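Local atomic coordinates of putative capsid protein of prophage (Escherichia coli CFT073, PDB entry 3BQW), a protein that probably serves as a major capsid protein of a prophage, one of the shell-forming subunits of a phage head. Residues 115-118 with 119-123; 8-11 with 12-15. All coordinates share one frame; numbering follows the deposited sequence.

Overall arrangement
Both interactions are local, each made by consecutive residues, and they lie on the same side of the chain's centre, with their own centres about 13 Å apart. Interaction 2 comes first along the chain, at the start of the short helix 10-17; interaction 1 follows much later, in the first turns of the long helix 113-146. L8, just before helix 10-17, and L13 within it pack against M118 and I121 of the long helix, with I121 CG2 3.8 Å from L13 CD2. Strand 314-319 flanks both. The N-terminal residues thus pack against the beginning of the long helix, in what is probably a subunit of a phage shell.

Interaction 1: residues 115-118 with 119-123; sequences YRRM and RLITG
Y115 and R119, one helical turn apart, lie side by side and point the same way, with the phenol ring and guanidinium planes 70° apart, so the two do not stack. The aliphatic part of the arginine does the touching: R119 CG comes obliquely to the ring, 3.6 Å from Y115 CE2, and R119 CD lies 3.8 Å from both Y115 CE2 and Y115 OH. Y115 CG is anti to its own backbone nitrogen (chi1 -177°), which carries the ring outward alongside the R119 side chain, whose chain bends at chi2 and chi3 to follow it. The R119 guanidinium is held by outside partners, a salt bridge to E105 and a hydrogen bond to the carbonyl of M100. On another side of the helix, I121 CD1 sits over one face of the R117 guanidinium, 4.1 Å from R117 NH2, while R117 NE makes a salt bridge with E327.

Successive i to i+4 backbone bonds run beneath these side chains, that from I121 N to R117 O measuring 2.8 Å. The carbonyl of M118 is gripped twice by T122: the backbone N at 2.9 Å from M118 O and the hydroxyl OG1 at 2.7 Å from M118 O, arriving from opposite faces of the carbonyl plane. A chi1 of 51° turns the T122 hydroxyl back toward that carbonyl, spending its hydrogen within the helix.

These residues form the first turns of helix 113-146. I121 and T122 pack on L13 and Y16 of helix 10-17, M118 touches L8 just before it, R117 and I121 rest on N317 of strand 314-319, and the Y115 side chain touches E105, Q109 and L110 of the preceding loop.

Interaction 2: residues 8-11 with 12-15; sequences LNTN and QLFA
N9 and Q12 cross at about a right angle, their side-chain amide planes 54° apart. The N9 side chain reaches forward over the first turn (chi1 62°), and its OD1 accepts from Q12 N at 3.2 Å, the donor tilted 19° from the amide plane. Q12 reaches back the other way, extended beyond CG, and its OE1 takes a weak bond of 3.4 Å from N9 N. N9 ND2 and Q12 NE2, both donors, lie only 2.8 Å apart, which leaves the orientation of at least one amide doubtful. L8 also lies across the Q12 chain at about a right angle, CD2 being its nearest atom to OE1. Toward the inner side, L8 meets L13 at a slant, with L8 CB 3.9 Å from L13 CD2.

T10 and F14 stand one turn apart; T10 CG2 lies oblique to the ring, a tight 3.2 Å from F14 CE1. With CG2 anti to the backbone nitrogen, the methyl of T10 is directed along the helix to the phenyl, and OG1 is left to bond the carbonyl of P315 in strand 314-319. Regular helical bonds begin with L13 N to N9 O at 3.2 Å, then F14 N to T10 O at 2.8 Å.

L13 packs against M125 of helix 113-146, and F14 against P315, while N9, N11 and Q12 lie at the surface. The reciprocal pairing of N9 and Q12, as modelled, is a capping box, with N9 as N-cap of helix 10-17.

Interaction 1: residues 115-118 with 119-123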
loop_
_atom_site.group_PDB
_atom_site.type_symbol
_atom_site.label_atom_id
_atom_site.label_comp_id
_atom_site.label_asym_id
_atom_site.label_seq_id
_atom_site.Cartn_x
_atom_site.Cartn_y
_atom_site.Cartn_z
ATOM N N TYR A 115 27.787 -17.735 0.791
ATOM C CA TYR A 115 26.417 -18.152 1.057
ATOM C C TYR A 115 25.774 -17.229 2.086
ATOM O O TYR A 115 24.619 -16.842 1.933
ATOM C CB TYR A 115 26.366 -19.594 1.570
ATOM C CG TYR A 115 24.950 -20.064 1.783
ATOM C CD1 TYR A 115 24.187 -20.518 0.708
ATOM C CD2 TYR A 115 24.358 -20.029 3.049
ATOM C CE1 TYR A 115 22.871 -20.935 0.890
ATOM C CE2 TYR A 115 23.052 -20.440 3.237
ATOM C CZ TYR A 115 22.307 -20.887 2.155
ATOM O OH TYR A 115 21.004 -21.316 2.333
ATOM N N ARG A 116 26.553 -16.881 3.107
ATOM C CA ARG A 116 26.113 -16.016 4.177
ATOM C C ARG A 116 25.903 -14.578 3.713
ATOM O O ARG A 116 24.965 -13.943 4.140
ATOM C CB ARG A 116 27.114 -16.032 5.320
ATOM C CG ARG A 116 27.314 -17.396 5.965
ATOM C CD ARG A 116 28.480 -17.321 6.913
ATOM N NE ARG A 116 28.198 -16.344 7.955
ATOM C CZ ARG A 116 27.438 -16.588 9.016
ATOM N NH1 ARG A 116 26.893 -17.796 9.185
ATOM N NH2 ARG A 116 27.211 -15.621 9.910
ATOM N N ARG A 117 26.789 -14.061 2.863
ATOM C CA ARG A 117 26.587 -12.722 2.306
ATOM C C ARG A 117 25.291 -12.721 1.501
ATOM O O ARG A 117 24.484 -11.807 1.639
ATOM C CB ARG A 117 27.776 -12.252 1.451
ATOM C CG ARG A 117 28.878 -11.519 2.244
ATOM C CD ARG A 117 30.097 -11.136 1.365
ATOM N NE ARG A 117 29.717 -10.248 0.254
ATOM C CZ ARG A 117 29.488 -10.630 -1.005
ATOM N NH1 ARG A 117 29.653 -11.892 -1.383
ATOM N NH2 ARG A 117 29.136 -9.727 -1.914
ATOM N N MET A 118 25.090 -13.774 0.706
ATOM C CA MET A 118 23.889 -13.916 -0.119
ATOM C C MET A 118 22.628 -13.906 0.720
ATOM O O MET A 118 21.657 -13.273 0.346
ATOM C CB MET A 118 23.892 -15.227 -0.917
ATOM C CG MET A 118 25.003 -15.390 -1.932
ATOM S SD MET A 118 24.978 -14.252 -3.291
ATOM C CE MET A 118 23.219 -13.732 -3.252
ATOM N N ARG A 119 22.640 -14.641 1.830
ATOM C CA ARG A 119 21.520 -14.637 2.774
ATOM C C ARG A 119 21.220 -13.248 3.312
ATOM O O ARG A 119 20.055 -12.873 3.441
ATOM C CB ARG A 119 21.791 -15.549 3.967
ATOM C CG ARG A 119 21.881 -17.014 3.621
ATOM C CD ARG A 119 20.547 -17.590 3.153
ATOM N NE ARG A 119 19.442 -17.364 4.095
ATOM C CZ ARG A 119 19.210 -18.083 5.192
ATOM N NH1 ARG A 119 20.022 -19.062 5.557
ATOM N NH2 ARG A 119 18.166 -17.804 5.948
ATOM N N LEU A 120 22.258 -12.501 3.663
ATOM C CA LEU A 120 22.071 -11.139 4.186
ATOM C C LEU A 120 21.580 -10.179 3.121
ATOM O O LEU A 120 20.733 -9.329 3.403
ATOM C CB LEU A 120 23.358 -10.618 4.812
ATOM C CG LEU A 120 23.822 -11.399 6.048
ATOM C CD1 LEU A 120 25.164 -10.896 6.510
ATOM C CD2 LEU A 120 22.815 -11.324 7.144
ATOM N N ILE A 121 22.106 -10.329 1.896
ATOM C CA ILE A 121 21.750 -9.476 0.780
ATOM C C ILE A 121 20.281 -9.669 0.428
ATOM O O ILE A 121 19.526 -8.692 0.356
ATOM C CB ILE A 121 22.645 -9.719 -0.457
ATOM C CG1 ILE A 121 24.046 -9.129 -0.220
ATOM C CG2 ILE A 121 22.016 -9.110 -1.715
ATOM C CD1 ILE A 121 25.112 -9.699 -1.113
ATOM N N THR A 122 19.874 -10.925 0.267
ATOM C CA THR A 122 18.515 -11.263 -0.111
ATOM C C THR A 122 17.544 -10.926 1.016
ATOM O O THR A 122 16.407 -10.468 0.769
ATOM C CB THR A 122 18.386 -12.753 -0.492
ATOM O OG1 THR A 122 18.941 -13.587 0.534
ATOM C CG2 THR A 122 19.103 -13.063 -1.844
ATOM N N GLY A 123 17.987 -11.139 2.259
ATOM C CA GLY A 123 17.177 -10.764 3.421
ATOM C C GLY A 123 16.884 -9.276 3.468
ATOM O O GLY A 123 15.760 -8.864 3.749
#

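Interaction 2: residues 8-11 with 12-15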
loop_
_atom_site.group_PDB
_atom_site.type_symbol
_atom_site.label_atom_id
_atom_site.label_comp_id
_atom_site.label_asym_id
_atom_site.label_seq_id
_atom_site.Cartn_x
_atom_site.Cartn_y
_atom_site.Cartn_z
ATOM N N LEU A 8 27.689 -8.165 -5.924
ATOM C CA LEU A 8 26.840 -8.776 -6.934
ATOM C C LEU A 8 26.418 -7.701 -7.893
ATOM O O LEU A 8 26.122 -6.593 -7.478
ATOM C CB LEU A 8 25.588 -9.407 -6.318
ATOM C CG LEU A 8 25.795 -10.540 -5.303
ATOM C CD1 LEU A 8 24.457 -11.165 -4.986
ATOM C CD2 LEU A 8 26.813 -11.564 -5.833
ATOM N N ASN A 9 26.396 -8.021 -9.178
ATOM C CA ASN A 9 25.877 -7.083 -10.145
ATOM C C ASN A 9 24.354 -7.184 -10.200
ATOM O O ASN A 9 23.737 -8.068 -9.600
ATOM C CB ASN A 9 26.532 -7.262 -11.522
ATOM C CG ASN A 9 26.278 -8.631 -12.134
ATOM O OD1 ASN A 9 25.140 -9.098 -12.206
ATOM N ND2 ASN A 9 27.350 -9.273 -12.603
ATOM N N THR A 10 23.754 -6.264 -10.924
ATOM C CA THR A 10 22.336 -6.062 -10.803
ATOM C C THR A 10 21.514 -7.149 -11.504
ATOM O O THR A 10 20.430 -7.463 -11.052
ATOM C CB THR A 10 21.970 -4.580 -11.103
ATOM O OG1 THR A 10 22.203 -3.807 -9.889
ATOM C CG2 THR A 10 20.506 -4.431 -11.540
ATOM N N ASN A 11 22.045 -7.775 -12.546
ATOM C CA ASN A 11 21.415 -8.985 -13.089
ATOM C C ASN A 11 21.290 -10.081 -12.029
ATOM O O ASN A 11 20.302 -10.808 -11.996
ATOM C CB ASN A 11 22.203 -9.543 -14.270
ATOM C CG ASN A 11 22.150 -8.663 -15.497
ATOM O OD1 ASN A 11 21.305 -7.772 -15.632
ATOM N ND2 ASN A 11 23.056 -8.926 -16.418
ATOM N N GLN A 12 22.297 -10.194 -11.173
ATOM C CA GLN A 12 22.299 -11.199 -10.098
ATOM C C GLN A 12 21.240 -10.884 -9.051
ATOM O O GLN A 12 20.510 -11.763 -8.583
ATOM C CB GLN A 12 23.705 -11.316 -9.482
ATOM C CG GLN A 12 24.714 -11.946 -10.474
ATOM C CD GLN A 12 26.202 -11.666 -10.162
ATOM O OE1 GLN A 12 26.592 -11.422 -9.017
ATOM N NE2 GLN A 12 27.026 -11.714 -11.194
ATOM N N LEU A 13 21.129 -9.610 -8.711
ATOM C CA LEU A 13 20.086 -9.152 -7.791
ATOM C C LEU A 13 18.676 -9.244 -8.400
ATOM O O LEU A 13 17.730 -9.631 -7.709
ATOM C CB LEU A 13 20.390 -7.725 -7.331
ATOM C CG LEU A 13 21.777 -7.443 -6.733
ATOM C CD1 LEU A 13 21.957 -5.959 -6.526
ATOM C CD2 LEU A 13 22.009 -8.187 -5.443
ATOM N N PHE A 14 18.519 -8.899 -9.677
ATOM C CA PHE A 14 17.224 -9.075 -10.368
ATOM C C PHE A 14 16.780 -10.539 -10.467
ATOM O O PHE A 14 15.589 -10.826 -10.427
ATOM C CB PHE A 14 17.242 -8.482 -11.785
ATOM C CG PHE A 14 16.894 -7.017 -11.846
ATOM C CD1 PHE A 14 17.788 -6.101 -12.357
ATOM C CD2 PHE A 14 15.665 -6.564 -11.385
ATOM C CE1 PHE A 14 17.451 -4.741 -12.406
ATOM C CE2 PHE A 14 15.334 -5.230 -11.425
ATOM C CZ PHE A 14 16.226 -4.319 -11.939
ATOM N N ALA A 15 17.732 -11.451 -10.603
ATOM C CA ALA A 15 17.447 -12.896 -10.612
ATOM C C ALA A 15 16.692 -13.318 -9.355
ATOM O O ALA A 15 15.801 -14.151 -9.416
ATOM C CB ALA A 15 18.757 -13.711 -10.754
#